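Local coordinates for EmGH1 (Erythrobacter marinus, PDB 5Z87), which probably hydrolyses beta-glucosidic bonds as a family 3 glycoside hydrolase, at residues 279-291 / 312-326. Residues are numbered along the deposited sequence; the frame is centred on the assembly and turned at random.
Sequences ASHGEIDGVPAHA and SDWDDVRRIHSLHGV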
ATOM      1  N   ALA A 279     -17.801  -8.224 -12.009  1.00 13.99           N
ATOM      2  CA  ALA A 279     -17.330  -7.932 -10.663  1.00 19.90           C
ATOM      3  C   ALA A 279     -15.891  -8.417 -10.482  1.00 22.76           C
ATOM      4  O   ALA A 279     -15.338  -9.131 -11.320  1.00 22.01           O
ATOM      5  CB  ALA A 279     -18.245  -8.576  -9.616  1.00 16.16           C
ATOM      6  N   SER A 280     -15.301  -8.052  -9.347  1.00 21.40           N
ATOM      7  CA  SER A 280     -13.881  -8.244  -9.078  1.00 16.18           C
ATOM      8  C   SER A 280     -13.597  -9.490  -8.236  1.00 19.00           C
ATOM      9  O   SER A 280     -14.380  -9.867  -7.360  1.00 23.65           O
ATOM     10  CB  SER A 280     -13.327  -6.998  -8.372  1.00 18.79           C
ATOM     11  OG  SER A 280     -12.056  -7.244  -7.795  1.00 23.65           O
ATOM     12  N   HIS A 281     -12.434 -10.106  -8.495  1.00 22.08           N
ATOM     13  CA  HIS A 281     -11.933 -11.208  -7.668  1.00 20.46           C
ATOM     14  C   HIS A 281     -11.911 -10.853  -6.189  1.00 16.26           C
ATOM     15  O   HIS A 281     -12.108 -11.717  -5.324  1.00 19.22           O
ATOM     16  CB  HIS A 281     -10.486 -11.569  -8.052  1.00 21.25           C
ATOM     17  CG  HIS A 281     -10.328 -12.298  -9.350  1.00 20.70           C
ATOM     18  ND1 HIS A 281     -11.332 -13.048  -9.923  1.00 23.49           N
ATOM     19  CD2 HIS A 281      -9.251 -12.424 -10.167  1.00 23.65           C
ATOM     20  CE1 HIS A 281     -10.890 -13.586 -11.046  1.00 24.84           C
ATOM     21  NE2 HIS A 281      -9.630 -13.222 -11.221  1.00 23.00           N
ATOM     22  N   GLY A 282     -11.585  -9.603  -5.878  1.00 14.67           N
ATOM     23  CA  GLY A 282     -11.053  -9.253  -4.580  1.00 18.11           C
ATOM     24  C   GLY A 282     -12.106  -8.855  -3.564  1.00 20.54           C
ATOM     25  O   GLY A 282     -13.313  -8.929  -3.799  1.00 20.12           O
ATOM     26  N   GLU A 283     -11.613  -8.438  -2.402  1.00 18.53           N
ATOM     27  CA  GLU A 283     -12.397  -7.970  -1.272  1.00 18.59           C
ATOM     28  C   GLU A 283     -11.925  -6.577  -0.881  1.00 20.60           C
ATOM     29  O   GLU A 283     -10.770  -6.205  -1.110  1.00 22.59           O
ATOM     30  CB  GLU A 283     -12.236  -8.911  -0.073  1.00 16.98           C
ATOM     31  CG  GLU A 283     -10.814  -8.808   0.506  1.00 24.11           C
ATOM     32  CD  GLU A 283     -10.733  -8.933   2.025  1.00 24.40           C
ATOM     33  OE1 GLU A 283     -10.657  -7.873   2.676  1.00 29.20           O
ATOM     34  OE2 GLU A 283     -10.650 -10.063   2.559  1.00 24.19           O
ATOM     35  N   ILE A 284     -12.821  -5.815  -0.266  1.00 18.81           N
ATOM     36  CA  ILE A 284     -12.484  -4.548   0.373  1.00 14.84           C
ATOM     37  C   ILE A 284     -12.978  -4.612   1.811  1.00 23.31           C
ATOM     38  O   ILE A 284     -14.178  -4.800   2.049  1.00 21.93           O
ATOM     39  CB  ILE A 284     -13.100  -3.346  -0.357  1.00 20.27           C
ATOM     40  CG1 ILE A 284     -12.580  -3.294  -1.792  1.00 15.74           C
ATOM     41  CG2 ILE A 284     -12.850  -2.049   0.423  1.00 14.66           C
ATOM     42  CD1 ILE A 284     -13.356  -2.397  -2.668  1.00 15.58           C
ATOM     43  N   ASP A 285     -12.055  -4.477   2.766  1.00 24.17           N
ATOM     44  CA  ASP A 285     -12.404  -4.503   4.184  1.00 18.46           C
ATOM     45  C   ASP A 285     -13.199  -5.759   4.529  1.00 20.25           C
ATOM     46  O   ASP A 285     -14.149  -5.718   5.306  1.00 21.00           O
ATOM     47  CB  ASP A 285     -13.174  -3.241   4.576  1.00 12.80           C
ATOM     48  CG  ASP A 285     -13.001  -2.881   6.044  1.00 24.07           C
ATOM     49  OD1 ASP A 285     -11.941  -3.216   6.613  1.00 19.76           O
ATOM     50  OD2 ASP A 285     -13.937  -2.276   6.631  1.00 20.69           O
ATOM     51  N   GLY A 286     -12.823  -6.883   3.913  1.00 20.01           N
ATOM     52  CA  GLY A 286     -13.443  -8.166   4.175  1.00 20.49           C
ATOM     53  C   GLY A 286     -14.685  -8.503   3.359  1.00 19.90           C
ATOM     54  O   GLY A 286     -15.234  -9.597   3.532  1.00 19.86           O
ATOM     55  N   VAL A 287     -15.148  -7.622   2.476  1.00 14.16           N
ATOM     56  CA  VAL A 287     -16.363  -7.861   1.700  1.00 19.04           C
ATOM     57  C   VAL A 287     -15.948  -8.278   0.288  1.00 13.97           C
ATOM     58  O   VAL A 287     -15.444  -7.433  -0.463  1.00 20.96           O
ATOM     59  CB  VAL A 287     -17.270  -6.623   1.640  1.00 18.24           C
ATOM     60  CG1 VAL A 287     -18.491  -6.920   0.780  1.00 17.85           C
ATOM     61  CG2 VAL A 287     -17.698  -6.192   3.024  1.00 17.94           C
ATOM     62  N   PRO A 288     -16.169  -9.519  -0.109  1.00 16.47           N
ATOM     63  CA  PRO A 288     -15.934  -9.888  -1.509  1.00 17.07           C
ATOM     64  C   PRO A 288     -16.812  -9.061  -2.425  1.00 18.51           C
ATOM     65  O   PRO A 288     -17.998  -8.870  -2.155  1.00 21.37           O
ATOM     66  CB  PRO A 288     -16.314 -11.375  -1.554  1.00 23.59           C
ATOM     67  CG  PRO A 288     -16.324 -11.827  -0.106  1.00 16.68           C
ATOM     68  CD  PRO A 288     -16.701 -10.633   0.688  1.00 16.62           C
ATOM     69  N   ALA A 289     -16.209  -8.541  -3.504  1.00 19.50           N
ATOM     70  CA  ALA A 289     -16.958  -7.732  -4.463  1.00 21.84           C
ATOM     71  C   ALA A 289     -18.155  -8.494  -5.023  1.00 22.15           C
ATOM     72  O   ALA A 289     -19.220  -7.908  -5.248  1.00 23.63           O
ATOM     73  CB  ALA A 289     -16.047  -7.271  -5.603  1.00 18.66           C
ATOM     74  N   HIS A 290     -18.000  -9.797  -5.267  1.00 22.96           N
ATOM     75  CA  HIS A 290     -19.107 -10.605  -5.771  1.00 19.87           C
ATOM     76  C   HIS A 290     -20.214 -10.794  -4.741  1.00 24.20           C
ATOM     77  O   HIS A 290     -21.270 -11.327  -5.095  1.00 17.72           O
ATOM     78  CB  HIS A 290     -18.595 -11.968  -6.240  1.00 20.54           C
ATOM     79  CG  HIS A 290     -17.952 -11.933  -7.589  1.00 21.39           C
ATOM     80  ND1 HIS A 290     -16.681 -11.435  -7.794  1.00 20.38           N
ATOM     81  CD2 HIS A 290     -18.417 -12.297  -8.812  1.00 19.47           C
ATOM     82  CE1 HIS A 290     -16.388 -11.504  -9.085  1.00 23.45           C
ATOM     83  NE2 HIS A 290     -17.423 -12.028  -9.723  1.00 20.94           N
ATOM     84  N   ALA A 291     -20.001 -10.374  -3.488  1.00 21.73           N
ATOM     85  CA  ALA A 291     -21.036 -10.355  -2.455  1.00 21.97           C
ATOM     86  C   ALA A 291     -21.253  -8.958  -1.883  1.00 19.61           C
ATOM     87  O   ALA A 291     -21.789  -8.823  -0.783  1.00 23.44           O
ATOM     88  CB  ALA A 291     -20.699 -11.323  -1.315  1.00 16.91           C
ATOM     89  N   SER A 312     -20.367 -12.584 -13.280  1.00 18.72           N
ATOM     90  CA  SER A 312     -19.258 -12.873 -12.399  1.00 17.99           C
ATOM     91  C   SER A 312     -17.969 -13.001 -13.201  1.00 22.03           C
ATOM     92  O   SER A 312     -17.976 -13.318 -14.395  1.00 17.53           O
ATOM     93  CB  SER A 312     -19.507 -14.171 -11.633  1.00 13.26           C
ATOM     94  OG  SER A 312     -19.138 -15.285 -12.431  1.00 15.73           O
ATOM     95  N   ASP A 313     -16.849 -12.758 -12.527  1.00 17.01           N
ATOM     96  CA  ASP A 313     -15.583 -13.239 -13.054  1.00 17.09           C
ATOM     97  C   ASP A 313     -15.477 -14.756 -12.840  1.00 20.47           C
ATOM     98  O   ASP A 313     -16.256 -15.363 -12.091  1.00 18.47           O
ATOM     99  CB  ASP A 313     -14.422 -12.487 -12.406  1.00 17.83           C
ATOM    100  CG  ASP A 313     -13.167 -12.478 -13.275  1.00 24.48           C
ATOM    101  OD1 ASP A 313     -13.031 -13.384 -14.128  1.00 27.46           O
ATOM    102  OD2 ASP A 313     -12.339 -11.558 -13.112  1.00 22.43           O
ATOM    103  N   TRP A 314     -14.490 -15.369 -13.502  1.00 17.28           N
ATOM    104  CA  TRP A 314     -14.466 -16.821 -13.639  1.00 18.63           C
ATOM    105  C   TRP A 314     -14.501 -17.519 -12.285  1.00 24.75           C
ATOM    106  O   TRP A 314     -13.579 -17.382 -11.475  1.00 23.10           O
ATOM    107  CB  TRP A 314     -13.246 -17.287 -14.435  1.00 16.62           C
ATOM    108  CG  TRP A 314     -13.274 -18.783 -14.559  1.00 23.98           C
ATOM    109  CD1 TRP A 314     -12.635 -19.684 -13.754  1.00 21.56           C
ATOM    110  CD2 TRP A 314     -14.037 -19.558 -15.497  1.00 23.41           C
ATOM    111  NE1 TRP A 314     -12.931 -20.963 -14.147  1.00 20.83           N
ATOM    112  CE2 TRP A 314     -13.782 -20.918 -15.217  1.00 21.48           C
ATOM    113  CE3 TRP A 314     -14.889 -19.234 -16.558  1.00 25.24           C
ATOM    114  CZ2 TRP A 314     -14.360 -21.954 -15.947  1.00 25.07           C
ATOM    115  CZ3 TRP A 314     -15.458 -20.263 -17.287  1.00 22.67           C
ATOM    116  CH2 TRP A 314     -15.194 -21.609 -16.975  1.00 24.37           C
ATOM    117  N   ASP A 315     -15.572 -18.286 -12.062  1.00 25.14           N
ATOM    118  CA  ASP A 315     -15.824 -19.071 -10.851  1.00 16.60           C
ATOM    119  C   ASP A 315     -15.788 -18.239  -9.571  1.00 17.28           C
ATOM    120  O   ASP A 315     -15.590 -18.780  -8.490  1.00 17.62           O
ATOM    121  CB  ASP A 315     -14.855 -20.253 -10.727  1.00 26.59           C
ATOM    122  CG  ASP A 315     -15.482 -21.444 -10.015  1.00 25.83           C
ATOM    123  OD1 ASP A 315     -16.721 -21.577 -10.059  1.00 31.34           O
ATOM    124  OD2 ASP A 315     -14.750 -22.247  -9.408  1.00 29.83           O
ATOM    125  N   ASP A 316     -16.028 -16.935  -9.642  1.00 17.46           N
ATOM    126  CA  ASP A 316     -15.870 -16.124  -8.444  1.00 20.38           C
ATOM    127  C   ASP A 316     -17.056 -16.190  -7.488  1.00 23.04           C
ATOM    128  O   ASP A 316     -16.912 -15.751  -6.340  1.00 20.39           O
ATOM    129  CB  ASP A 316     -15.609 -14.668  -8.819  1.00 19.87           C
ATOM    130  CG  ASP A 316     -14.126 -14.351  -8.946  1.00 23.38           C
ATOM    131  OD1 ASP A 316     -13.277 -15.138  -8.462  1.00 21.20           O
ATOM    132  OD2 ASP A 316     -13.812 -13.302  -9.544  1.00 26.59           O
ATOM    133  N   VAL A 317     -18.216 -16.710  -7.911  1.00 21.54           N
ATOM    134  CA  VAL A 317     -19.322 -16.875  -6.968  1.00 19.59           C
ATOM    135  C   VAL A 317     -18.997 -17.985  -5.979  1.00 21.51           C
ATOM    136  O   VAL A 317     -19.091 -17.796  -4.763  1.00 20.83           O
ATOM    137  CB  VAL A 317     -20.661 -17.137  -7.694  1.00 20.47           C
ATOM    138  CG1 VAL A 317     -21.791 -17.182  -6.679  1.00 15.15           C
ATOM    139  CG2 VAL A 317     -20.971 -16.036  -8.698  1.00 16.85           C
ATOM    140  N   ARG A 318     -18.580 -19.150  -6.488  1.00 17.89           N
ATOM    141  CA  ARG A 318     -18.107 -20.223  -5.619  1.00 19.66           C
ATOM    142  C   ARG A 318     -17.000 -19.749  -4.674  1.00 22.79           C
ATOM    143  O   ARG A 318     -16.926 -20.186  -3.524  1.00 23.42           O
ATOM    144  CB  ARG A 318     -17.597 -21.393  -6.463  1.00 17.24           C
ATOM    145  CG  ARG A 318     -17.213 -22.602  -5.624  1.00 25.70           C
ATOM    146  CD  ARG A 318     -16.431 -23.627  -6.424  1.00 24.97           C
ATOM    147  NE  ARG A 318     -16.881 -23.649  -7.809  1.00 33.80           N
ATOM    148  CZ  ARG A 318     -17.847 -24.439  -8.265  1.00 23.29           C
ATOM    149  NH1 ARG A 318     -18.462 -25.288  -7.449  1.00 20.93           N
ATOM    150  NH2 ARG A 318     -18.184 -24.382  -9.539  1.00 25.46           N
ATOM    151  N   ARG A 319     -16.127 -18.855  -5.145  1.00 22.01           N
ATOM    152  CA  ARG A 319     -14.976 -18.458  -4.344  1.00 20.15           C
ATOM    153  C   ARG A 319     -15.341 -17.534  -3.193  1.00 23.27           C
ATOM    154  O   ARG A 319     -14.493 -17.316  -2.323  1.00 21.44           O
ATOM    155  CB  ARG A 319     -13.927 -17.794  -5.224  1.00 23.40           C
ATOM    156  CG  ARG A 319     -13.173 -18.769  -6.105  1.00 19.08           C
ATOM    157  CD  ARG A 319     -12.403 -18.019  -7.141  1.00 18.99           C
ATOM    158  NE  ARG A 319     -11.925 -18.893  -8.196  1.00 17.54           N
ATOM    159  CZ  ARG A 319     -11.385 -18.437  -9.318  1.00 21.37           C
ATOM    160  NH1 ARG A 319     -11.264 -17.127  -9.498  1.00 13.36           N
ATOM    161  NH2 ARG A 319     -10.971 -19.280 -10.256  1.00 23.55           N
ATOM    162  N   ILE A 320     -16.562 -16.983  -3.174  1.00 23.29           N
ATOM    163  CA  ILE A 320     -17.073 -16.345  -1.966  1.00 17.17           C
ATOM    164  C   ILE A 320     -16.911 -17.282  -0.785  1.00 23.59           C
ATOM    165  O   ILE A 320     -16.614 -16.857   0.339  1.00 20.87           O
ATOM    166  CB  ILE A 320     -18.548 -15.948  -2.141  1.00 19.54           C
ATOM    167  CG1 ILE A 320     -18.736 -14.955  -3.291  1.00 18.88           C
ATOM    168  CG2 ILE A 320     -19.117 -15.364  -0.838  1.00 18.48           C
ATOM    169  CD1 ILE A 320     -20.229 -14.810  -3.649  1.00 19.36           C
ATOM    170  N   HIS A 321     -17.117 -18.575  -1.026  1.00 22.16           N
ATOM    171  CA  HIS A 321     -16.937 -19.618  -0.037  1.00 23.38           C
ATOM    172  C   HIS A 321     -15.510 -20.149  -0.035  1.00 25.01           C
ATOM    173  O   HIS A 321     -14.844 -20.128   1.004  1.00 21.99           O
ATOM    174  CB  HIS A 321     -17.914 -20.769  -0.299  1.00 21.70           C
ATOM    175  CG  HIS A 321     -17.554 -22.030   0.423  1.00 24.02           C
ATOM    176  ND1 HIS A 321     -17.564 -22.128   1.800  1.00 25.36           N
ATOM    177  CD2 HIS A 321     -17.135 -23.233  -0.038  1.00 23.00           C
ATOM    178  CE1 HIS A 321     -17.185 -23.344   2.155  1.00 20.17           C
ATOM    179  NE2 HIS A 321     -16.912 -24.032   1.060  1.00 21.31           N
ATOM    180  N   SER A 322     -15.025 -20.589  -1.201  1.00 21.42           N
ATOM    181  CA  SER A 322     -13.846 -21.448  -1.270  1.00 24.78           C
ATOM    182  C   SER A 322     -12.526 -20.685  -1.198  1.00 20.90           C
ATOM    183  O   SER A 322     -11.496 -21.297  -0.921  1.00 23.55           O
ATOM    184  CB  SER A 322     -13.870 -22.267  -2.564  1.00 22.85           C
ATOM    185  OG  SER A 322     -13.762 -21.403  -3.691  1.00 26.55           O
ATOM    186  N   LEU A 323     -12.526 -19.387  -1.484  1.00 23.22           N
ATOM    187  CA  LEU A 323     -11.327 -18.565  -1.399  1.00 23.36           C
ATOM    188  C   LEU A 323     -11.404 -17.591  -0.231  1.00 21.40           C
ATOM    189  O   LEU A 323     -10.556 -17.644   0.660  1.00 23.32           O
ATOM    190  CB  LEU A 323     -11.102 -17.809  -2.719  1.00 18.18           C
ATOM    191  CG  LEU A 323      -9.886 -16.871  -2.699  1.00 23.90           C
ATOM    192  CD1 LEU A 323      -8.584 -17.665  -2.460  1.00 18.72           C
ATOM    193  CD2 LEU A 323      -9.804 -16.075  -4.002  1.00 18.64           C
ATOM    194  N   HIS A 324     -12.442 -16.740  -0.195  1.00 18.80           N
ATOM    195  CA  HIS A 324     -12.571 -15.710   0.830  1.00 16.82           C
ATOM    196  C   HIS A 324     -13.022 -16.255   2.184  1.00 21.18           C
ATOM    197  O   HIS A 324     -12.758 -15.628   3.218  1.00 21.90           O
ATOM    198  CB  HIS A 324     -13.569 -14.649   0.373  1.00 18.85           C
ATOM    199  CG  HIS A 324     -13.080 -13.812  -0.759  1.00 21.19           C
ATOM    200  ND1 HIS A 324     -12.132 -12.824  -0.594  1.00 17.00           N
ATOM    201  CD2 HIS A 324     -13.404 -13.814  -2.074  1.00 14.22           C
ATOM    202  CE1 HIS A 324     -11.906 -12.240  -1.758  1.00 18.58           C
ATOM    203  NE2 HIS A 324     -12.662 -12.826  -2.673  1.00 20.96           N
ATOM    204  N   GLY A 325     -13.726 -17.383   2.214  1.00 24.78           N
ATOM    205  CA  GLY A 325     -14.209 -17.880   3.492  1.00 18.38           C
ATOM    206  C   GLY A 325     -15.330 -17.053   4.078  1.00 21.53           C
ATOM    207  O   GLY A 325     -15.442 -16.942   5.303  1.00 23.08           O
ATOM    208  N   VAL A 326     -16.167 -16.462   3.233  1.00 19.31           N
ATOM    209  CA  VAL A 326     -17.278 -15.650   3.694  1.00 22.15           C
ATOM    210  C   VAL A 326     -18.588 -16.427   3.658  1.00 28.75           C
ATOM    211  O   VAL A 326     -19.377 -16.345   4.599  1.00 27.53           O
ATOM    212  CB  VAL A 326     -17.357 -14.345   2.877  1.00 21.81           C
ATOM    213  CG1 VAL A 326     -18.691 -13.615   3.114  1.00 22.98           C
ATOM    214  CG2 VAL A 326     -16.184 -13.446   3.248  1.00 19.68           C
TER
HETATM  215  O   HOH W   1     -12.552 -14.442  -5.856  1.00 22.16           O
HETATM  216  O   HOH W   2      -9.885 -12.322   1.142  1.00 21.00           O
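H281 and D316 approach to 6.3 Å between CA atoms, bringing the hairpin 283-288 within 279-291, closed by a type I' turn from I284 to V287, against the type II turn at D313-D316 and the short helix 319-322. Three hydrogen bonds made by histidines cross the interface. H281 ND1 donates to D316 OD2 over 2.5 Å, in the ring plane and on the syn lone pair, with ring and carboxylate almost perpendicular (88°). R319 NH1 forms a salt bridge to D316 OD1 from above the carboxylate plane, probably offsetting its charge and limiting its rotation. D313 OD2 lies over a face of the H281 ring, 3.2 Å from CE1, the planes 20° apart; H281, D313 and W314 line the pocket holding dithiothreitol. H290 lies between D316 CB, 3.3 Å from its ring centroid in a CH-pi contact, and A279 CB over the opposite face; its NE2 accepts from D313 N (3.0 Å), while ND1 donates weakly to S280 O. Replacing H290 by alanine would probably leave D313 N without its acceptor and open a gap between D316 CB and A279 CB. H324, its CG anti to the carbonyl carbon (chi1 -69°), directs NE2 at H281 O (2.9 Å) in the carbonyl plane, with P288 CB over its ring. P288 CG meets V326 CG2 at 3.7 Å. In this TIM-barrel-type N-terminal domain both loops follow neighbouring parallel strands, 276-279 and 309-311; helix 330-340 packs on I320 and V326, and the second subunit meets the hairpin turn.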